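PDB 4HRV: putative lipoprotein GNA1162, which is a putative meningococcal lipoprotein of unknown function, related by family to the TolB N-terminal domains and possibly lipid-binding. Local coordinates for residues Ile16-Pro21 against Gly33-Thr38; Glu57-Asn62 against Gln80-Asp85; Thr93-Ser98 against Thr106-Lys111. The protein carries 3 engineered substitutions. All coordinates share one frame; numbering follows the deposited sequence.

Interaction 1. Residues Ile16-Pro21 against Gly33-Thr38; sequences ILVVPP and GMLAST. Engineered in segment 33-38: Met34 (natural residue Val).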
# COMPACT_ATOMS: atom_id res chain seq x y z
N ILE B 16 7.76 -13.94 -14.92
CA ILE B 16 8.31 -12.63 -14.60
C ILE B 16 9.61 -12.76 -13.83
O ILE B 16 9.65 -13.37 -12.76
CB ILE B 16 7.34 -11.83 -13.74
CG1 ILE B 16 6.07 -11.52 -14.53
CG2 ILE B 16 7.99 -10.55 -13.23
CD1 ILE B 16 5.05 -10.72 -13.71
N LEU B 17 10.66 -12.16 -14.39
CA LEU B 17 11.93 -11.99 -13.71
C LEU B 17 11.91 -10.69 -12.89
O LEU B 17 11.77 -9.60 -13.44
CB LEU B 17 13.08 -11.94 -14.73
CG LEU B 17 14.49 -11.73 -14.17
CD1 LEU B 17 14.88 -12.91 -13.29
CD2 LEU B 17 15.53 -11.53 -15.29
N VAL B 18 12.04 -10.82 -11.58
CA VAL B 18 12.24 -9.65 -10.74
C VAL B 18 13.72 -9.50 -10.46
O VAL B 18 14.34 -10.36 -9.84
CB VAL B 18 11.44 -9.72 -9.43
CG1 VAL B 18 11.48 -8.36 -8.74
CG2 VAL B 18 9.99 -10.14 -9.73
N VAL B 19 14.29 -8.40 -10.95
CA VAL B 19 15.70 -8.15 -10.72
C VAL B 19 15.86 -7.42 -9.39
O VAL B 19 14.92 -6.79 -8.91
CB VAL B 19 16.35 -7.34 -11.86
CG1 VAL B 19 16.34 -8.13 -13.18
CG2 VAL B 19 15.68 -6.00 -12.00
N PRO B 20 17.05 -7.52 -8.78
CA PRO B 20 17.33 -6.79 -7.54
C PRO B 20 16.93 -5.33 -7.69
O PRO B 20 17.34 -4.67 -8.64
CB PRO B 20 18.84 -6.92 -7.40
CG PRO B 20 19.16 -8.22 -8.03
CD PRO B 20 18.17 -8.39 -9.18
N PRO B 21 16.11 -4.83 -6.76
CA PRO B 21 15.65 -3.45 -6.89
C PRO B 21 16.76 -2.42 -6.74
O PRO B 21 17.72 -2.65 -6.00
CB PRO B 21 14.61 -3.31 -5.76
CG PRO B 21 14.12 -4.72 -5.54
CD PRO B 21 15.38 -5.55 -5.70
N GLY B 33 15.77 -7.32 1.61
CA GLY B 33 14.68 -8.28 1.68
C GLY B 33 13.51 -7.98 0.77
O GLY B 33 12.53 -8.74 0.73
N MSE B 34 13.58 -6.89 0.03
CA MSE B 34 12.45 -6.50 -0.81
C MSE B 34 12.20 -7.50 -1.95
O MSE B 34 11.05 -7.86 -2.23
CB MSE B 34 12.66 -5.10 -1.36
CG MSE B 34 11.57 -4.67 -2.30
SE MSE B 34 11.72 -2.78 -2.73
CE MSE B 34 10.03 -2.16 -1.96
N LEU B 35 13.27 -7.96 -2.60
CA LEU B 35 13.15 -8.92 -3.69
C LEU B 35 12.32 -10.13 -3.26
O LEU B 35 11.39 -10.52 -3.96
CB LEU B 35 14.54 -9.37 -4.18
CG LEU B 35 14.56 -10.33 -5.37
CD1 LEU B 35 13.70 -9.82 -6.50
CD2 LEU B 35 15.99 -10.59 -5.86
N ALA B 36 12.67 -10.70 -2.11
CA ALA B 36 11.92 -11.81 -1.53
C ALA B 36 10.43 -11.51 -1.32
O ALA B 36 9.57 -12.37 -1.52
CB ALA B 36 12.56 -12.24 -0.22
N SER B 37 10.12 -10.28 -0.92
CA SER B 37 8.74 -9.93 -0.60
C SER B 37 7.81 -9.93 -1.82
O SER B 37 6.58 -9.86 -1.66
CB SER B 37 8.68 -8.57 0.09
OG SER B 37 8.62 -7.51 -0.86
N THR B 38 8.36 -10.00 -3.03
CA THR B 38 7.53 -9.86 -4.21
C THR B 38 6.97 -11.20 -4.68
O THR B 38 6.05 -11.24 -5.48
CB THR B 38 8.29 -9.21 -5.38
OG1 THR B 38 9.28 -10.12 -5.87
CG2 THR B 38 8.96 -7.93 -4.95
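Val18 and Leu35 bring together the inner strand 15-23 of the mixed sheet of this alpha/beta fold and the short helical turn 34-37, in a buried, apolar contact with no hydrogen bond between the two segments. Before it along the strand, Ile16 and Leu17 tie their backbones to strand 48-49 and strand 86-99, the two neighbours in the sheet. Val18 is the first residue to face the turn. Its CG1 lies anti to the backbone N (chi1 -169°) and meets Leu35 CD1 at 3.5 Å, tighter than usual for two methyls, while the two side chains run past each other in opposite directions. The same methyl, Leu35 CD1, also sits 3.4 Å from Val18 O, packed against the backbone as much as against the side chain. The other branch of the valine, CG2, rests 3.9 Å from Thr38 OG1. Val19 turns the other way, to Phe59 and Leu78, and Pro20 offers Leu35 CD2 little more than its CA. At Pro21 the ring comes back to the turn: its CD lies 4.2 Å from Leu35 CB, the two side chains at about a right angle, and its CG is 4.1 Å from CG of Met34. Met34, an engineered residue modelled as selenomethionine, touches the Pro21 ring with both CG and SE before the bend at chi3 (-117°) carries CE off; it also packs on Val92 and on Gln152 of the second subunit. Thr38 likewise touches Met144 of that subunit, so the turn lies between the sheet and the dimer partner. The hydroxyl facing Val18 is nevertheless satisfied: Thr38 OG1 donates to Leu35 O over 2.9 Å in the carbonyl plane, and Thr38 N shares the same acceptor.

Interaction 2. Residues Glu57-Asn62 against Gln80-Asp85; sequences ETFKQN and QIFGND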
# COMPACT_ATOMS: atom_id res chain seq x y z
N GLU B 57 21.83 -15.73 -7.30
CA GLU B 57 22.97 -16.60 -7.56
C GLU B 57 23.34 -16.64 -9.04
O GLU B 57 24.52 -16.69 -9.39
CB GLU B 57 22.72 -18.02 -7.03
CG GLU B 57 23.83 -19.02 -7.39
CD GLU B 57 25.18 -18.67 -6.78
OE1 GLU B 57 25.21 -17.98 -5.74
OE2 GLU B 57 26.21 -19.07 -7.36
N THR B 58 22.33 -16.63 -9.91
CA THR B 58 22.61 -16.61 -11.35
C THR B 58 23.33 -15.33 -11.77
O THR B 58 24.25 -15.37 -12.58
CB THR B 58 21.34 -16.80 -12.19
OG1 THR B 58 20.86 -18.13 -12.02
CG2 THR B 58 21.62 -16.56 -13.67
N PHE B 59 22.92 -14.19 -11.22
CA PHE B 59 23.63 -12.96 -11.52
C PHE B 59 25.06 -13.01 -10.99
O PHE B 59 25.99 -12.59 -11.67
CB PHE B 59 22.89 -11.74 -10.96
CG PHE B 59 21.74 -11.31 -11.81
CD1 PHE B 59 21.96 -10.83 -13.10
CD2 PHE B 59 20.44 -11.41 -11.35
CE1 PHE B 59 20.90 -10.44 -13.90
CE2 PHE B 59 19.38 -11.02 -12.14
CZ PHE B 59 19.61 -10.54 -13.42
N LYS B 60 25.23 -13.55 -9.79
CA LYS B 60 26.56 -13.66 -9.21
C LYS B 60 27.46 -14.50 -10.11
O LYS B 60 28.60 -14.14 -10.38
CB LYS B 60 26.51 -14.24 -7.79
CG LYS B 60 27.88 -14.64 -7.26
CD LYS B 60 27.83 -15.04 -5.79
CE LYS B 60 29.23 -15.20 -5.21
NZ LYS B 60 29.24 -15.41 -3.73
N GLN B 61 26.94 -15.63 -10.59
CA GLN B 61 27.73 -16.49 -11.45
C GLN B 61 28.05 -15.81 -12.77
O GLN B 61 29.05 -16.11 -13.41
CB GLN B 61 27.00 -17.82 -11.69
CG GLN B 61 26.84 -18.64 -10.43
CD GLN B 61 26.36 -20.04 -10.72
OE1 GLN B 61 25.85 -20.32 -11.80
NE2 GLN B 61 26.52 -20.93 -9.75
N ASN B 62 27.19 -14.88 -13.18
CA ASN B 62 27.43 -14.13 -14.40
C ASN B 62 28.20 -12.84 -14.16
O ASN B 62 28.19 -11.94 -14.99
CB ASN B 62 26.12 -13.82 -15.14
CG ASN B 62 25.58 -15.03 -15.88
OD1 ASN B 62 25.95 -15.29 -17.03
ND2 ASN B 62 24.70 -15.78 -15.22
N GLN B 80 17.78 -14.15 -22.71
CA GLN B 80 18.74 -15.16 -23.14
C GLN B 80 19.20 -16.02 -21.96
O GLN B 80 19.51 -17.20 -22.13
CB GLN B 80 19.98 -14.53 -23.80
CG GLN B 80 19.76 -13.94 -25.19
CD GLN B 80 21.06 -13.41 -25.82
OE1 GLN B 80 21.15 -12.25 -26.21
NE2 GLN B 80 22.07 -14.28 -25.91
N ILE B 81 19.25 -15.44 -20.77
CA ILE B 81 19.71 -16.18 -19.60
C ILE B 81 18.61 -16.98 -18.93
O ILE B 81 18.77 -18.17 -18.67
CB ILE B 81 20.34 -15.25 -18.55
CG1 ILE B 81 21.64 -14.65 -19.10
CG2 ILE B 81 20.56 -16.02 -17.24
CD1 ILE B 81 22.15 -13.45 -18.30
N PHE B 82 17.48 -16.32 -18.68
CA PHE B 82 16.44 -16.91 -17.85
C PHE B 82 15.24 -17.50 -18.62
O PHE B 82 14.49 -18.30 -18.06
CB PHE B 82 15.90 -15.86 -16.89
CG PHE B 82 16.89 -15.39 -15.85
CD1 PHE B 82 17.06 -16.11 -14.67
CD2 PHE B 82 17.58 -14.21 -16.01
CE1 PHE B 82 17.94 -15.66 -13.68
CE2 PHE B 82 18.46 -13.76 -15.03
CZ PHE B 82 18.64 -14.49 -13.87
N GLY B 83 15.02 -17.05 -19.85
CA GLY B 83 13.86 -17.49 -20.61
C GLY B 83 12.55 -16.85 -20.17
O GLY B 83 11.47 -17.32 -20.51
N ASN B 84 12.66 -15.77 -19.39
CA ASN B 84 11.50 -15.03 -18.89
C ASN B 84 10.73 -14.23 -19.96
O ASN B 84 11.33 -13.66 -20.86
CB ASN B 84 11.95 -14.08 -17.76
CG ASN B 84 13.00 -13.08 -18.22
OD1 ASN B 84 12.77 -11.87 -18.18
ND2 ASN B 84 14.15 -13.57 -18.67
N ASP B 85 9.41 -14.15 -19.82
CA ASP B 85 8.60 -13.31 -20.71
C ASP B 85 8.75 -11.82 -20.39
O ASP B 85 8.74 -10.98 -21.29
CB ASP B 85 7.12 -13.68 -20.61
CG ASP B 85 6.84 -15.12 -21.00
OD1 ASP B 85 7.40 -15.60 -22.00
OD2 ASP B 85 6.03 -15.76 -20.29
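Helix-to-helix packing of side chains joins Thr58 and Phe59, near the C-terminal end of helix 52-61, to Ile81 and Phe82 in the last turn of helix 75-82. The contact lies near the protein surface, about 18 Å from the centre of the chain, and no hydrogen bond crosses it. Phe82 does most of the touching. Thr58 approaches its ring from the opposite direction and lays CG2 3.6 Å from Phe82 CZ; that methyl stands anti to the threonine's backbone N, while the hydroxyl sits beside that N and makes a weak bond to Val54 O. The same methyl also meets Ile81 CG2, at 3.8 Å. Ile81 CG2 in turn lies over one face of the Phe82 ring, toward its rim, so the methyls of two residues and the ring form one small apolar cluster. The second ring enters from deeper in the protein: Phe59 CZ comes within 3.8 Å of Phe82 CE2, and Phe82 CZ stands above one face of the Phe59 ring, again toward the rim. With centroids 5.4 Å apart and planes at 54°, the two rings meet obliquely. Beneath them is strand 15-23, where Phe59 leans on Val19 and Pro20 and Phe82 on Leu17. At the outer margin Asn62, the first residue past its helix, only grazes Ile81. Its amide folds back instead, ND2 donating to Thr58 O at 2.7 Å in a nearly straight bond (166°), while Asn62 N reaches that oxygen from the opposite face of its plane. Helix 75-82 ends directly after Phe82, where Gly83 takes a positive phi. Helices packed together over one side of a sheet, as here over strand 15-23, are characteristic of alpha/beta folds.

Interaction 3. Residues Thr93-Ser98 against Thr106-Lys111; sequences TEYGTS and TTVSAK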
# COMPACT_ATOMS: atom_id res chain seq x y z
N THR B 93 12.71 5.12 -4.14
CA THR B 93 13.09 6.51 -4.32
C THR B 93 13.14 7.26 -3.00
O THR B 93 13.78 8.31 -2.88
CB THR B 93 12.12 7.22 -5.28
OG1 THR B 93 10.79 7.19 -4.73
CG2 THR B 93 12.11 6.53 -6.62
N GLU B 94 12.45 6.73 -2.00
CA GLU B 94 12.52 7.31 -0.66
C GLU B 94 12.52 6.25 0.43
O GLU B 94 11.82 5.24 0.34
CB GLU B 94 11.37 8.30 -0.45
CG GLU B 94 11.53 9.15 0.78
CD GLU B 94 10.63 10.38 0.77
OE1 GLU B 94 11.04 11.42 1.33
OE2 GLU B 94 9.52 10.29 0.20
N TYR B 95 13.30 6.47 1.48
CA TYR B 95 13.31 5.55 2.60
C TYR B 95 13.95 6.22 3.80
O TYR B 95 15.13 6.55 3.78
CB TYR B 95 14.10 4.29 2.26
CG TYR B 95 14.06 3.21 3.31
CD1 TYR B 95 14.87 3.28 4.45
CD2 TYR B 95 13.23 2.11 3.17
CE1 TYR B 95 14.84 2.28 5.41
CE2 TYR B 95 13.20 1.10 4.12
CZ TYR B 95 14.00 1.19 5.24
OH TYR B 95 13.95 0.19 6.18
N GLY B 96 13.17 6.41 4.86
CA GLY B 96 13.73 7.01 6.04
C GLY B 96 12.69 7.59 6.97
O GLY B 96 11.49 7.35 6.82
N THR B 97 13.17 8.34 7.95
CA THR B 97 12.30 8.91 8.96
C THR B 97 12.67 10.37 9.20
O THR B 97 13.83 10.69 9.43
CB THR B 97 12.41 8.13 10.28
OG1 THR B 97 12.32 6.72 10.02
CG2 THR B 97 11.30 8.54 11.24
N SER B 98 11.67 11.24 9.12
CA SER B 98 11.84 12.63 9.50
C SER B 98 11.73 12.67 11.01
O SER B 98 10.66 12.42 11.57
CB SER B 98 10.74 13.49 8.88
OG SER B 98 9.46 13.07 9.34
N THR B 106 7.86 7.85 9.28
CA THR B 106 8.64 7.07 8.33
C THR B 106 7.93 7.02 6.98
O THR B 106 6.71 6.83 6.90
CB THR B 106 8.93 5.63 8.80
OG1 THR B 106 7.79 4.80 8.58
CG2 THR B 106 9.32 5.59 10.27
N THR B 107 8.71 7.22 5.92
CA THR B 107 8.18 7.27 4.58
C THR B 107 8.97 6.29 3.71
O THR B 107 10.20 6.27 3.78
CB THR B 107 8.34 8.68 3.98
OG1 THR B 107 7.54 9.62 4.72
CG2 THR B 107 7.91 8.70 2.52
N VAL B 108 8.27 5.48 2.93
CA VAL B 108 8.89 4.67 1.89
C VAL B 108 8.13 4.90 0.59
O VAL B 108 6.91 4.85 0.58
CB VAL B 108 8.88 3.17 2.22
CG1 VAL B 108 9.61 2.37 1.12
CG2 VAL B 108 9.56 2.92 3.54
N SER B 109 8.86 5.16 -0.49
CA SER B 109 8.25 5.35 -1.79
C SER B 109 9.05 4.53 -2.79
O SER B 109 10.28 4.46 -2.71
CB SER B 109 8.26 6.82 -2.20
OG SER B 109 7.72 7.65 -1.20
N ALA B 110 8.34 3.90 -3.72
CA ALA B 110 8.97 3.07 -4.74
C ALA B 110 8.16 3.19 -6.01
O ALA B 110 6.97 3.51 -5.99
CB ALA B 110 9.05 1.63 -4.28
N LYS B 111 8.81 2.93 -7.13
CA LYS B 111 8.16 2.96 -8.41
C LYS B 111 8.60 1.70 -9.15
O LYS B 111 9.65 1.13 -8.84
CB LYS B 111 8.54 4.22 -9.17
CG LYS B 111 10.03 4.36 -9.45
CD LYS B 111 10.33 5.73 -10.06
CE LYS B 111 11.82 5.91 -10.33
NZ LYS B 111 12.11 7.26 -10.89
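Thr93 and Glu94 both donate their backbone N-H to Ser109 O, a classic beta bulge that interrupts the regular pairing of strand 86-99 with strand 104-116. The two N-H groups come from the same face of the carbonyl plane, Thr93 N at 2.9 Å from Ser109 O and Glu94 N at 3.2 Å from Ser109 O. Ser109 N returns a bond to Glu94 O. Past the bulge the pairing is regular and antiparallel, the short strand axes running at 167°: Gly96 and Thr107 exchange two bonds, the shorter being Thr107 N to Gly96 O at 2.9 Å, nearly along the C=O axis. Gly96 holds backbone angles that call for a residue without a side chain. The closely packed face carries Tyr95, Val108, Thr97 and Thr106. Swung out with CG anti to its backbone N (chi1 -174°), the tyrosine lies beside Val108, pointing the same way, and its CD2 meets Val108 CG2 at 3.8 Å. Next along, Thr97 and Thr106 also lie side by side, with Thr97 OG1 only 3.2 Å from Thr106 CG2. The second subunit covers this face: its Ile153 packs on Thr106 and Val108, and its Ser156 on Tyr95. On the other, more polar face Thr107 and Ser109 are still well packed, and the solvent side begins with the exposed Glu94. Its extended chain leans obliquely over to Thr107 on the partner strand, OE2 3.2 Å from Thr107 CG2. Ser109 OG makes at most a weak approach to Glu94 OE2; its stronger partner is Ser129 OG of strand 122-133. At the end of the contact, the exposed Lys111 passes its CE 3.8 Å from Thr93 CG2. Such is an antiparallel beta hairpin with a classic bulge, one face polar and the other laid against a dimer partner.

Overall arrangement
Along the chain the three contacts follow one another without overlap, all within the same GNA1162-like domain. Interactions 1 and 2 have centres about 14 Å apart and touch directly through residues 17, 19 and 20 of the strand, so strand 15-23 joins the 34-37 turn to the helix pair. Interaction 3 is about 18 Å from interaction 1, centre to centre, in the same sheet, since strands 15-23 and 86-99 are neighbours. Its centre is about 29 Å from that of interaction 2, across the chain's centre. Interactions 1 and 3 both meet the second subunit, whereas interaction 2 does not, which separates a dimer-facing region from a helical end of the fold.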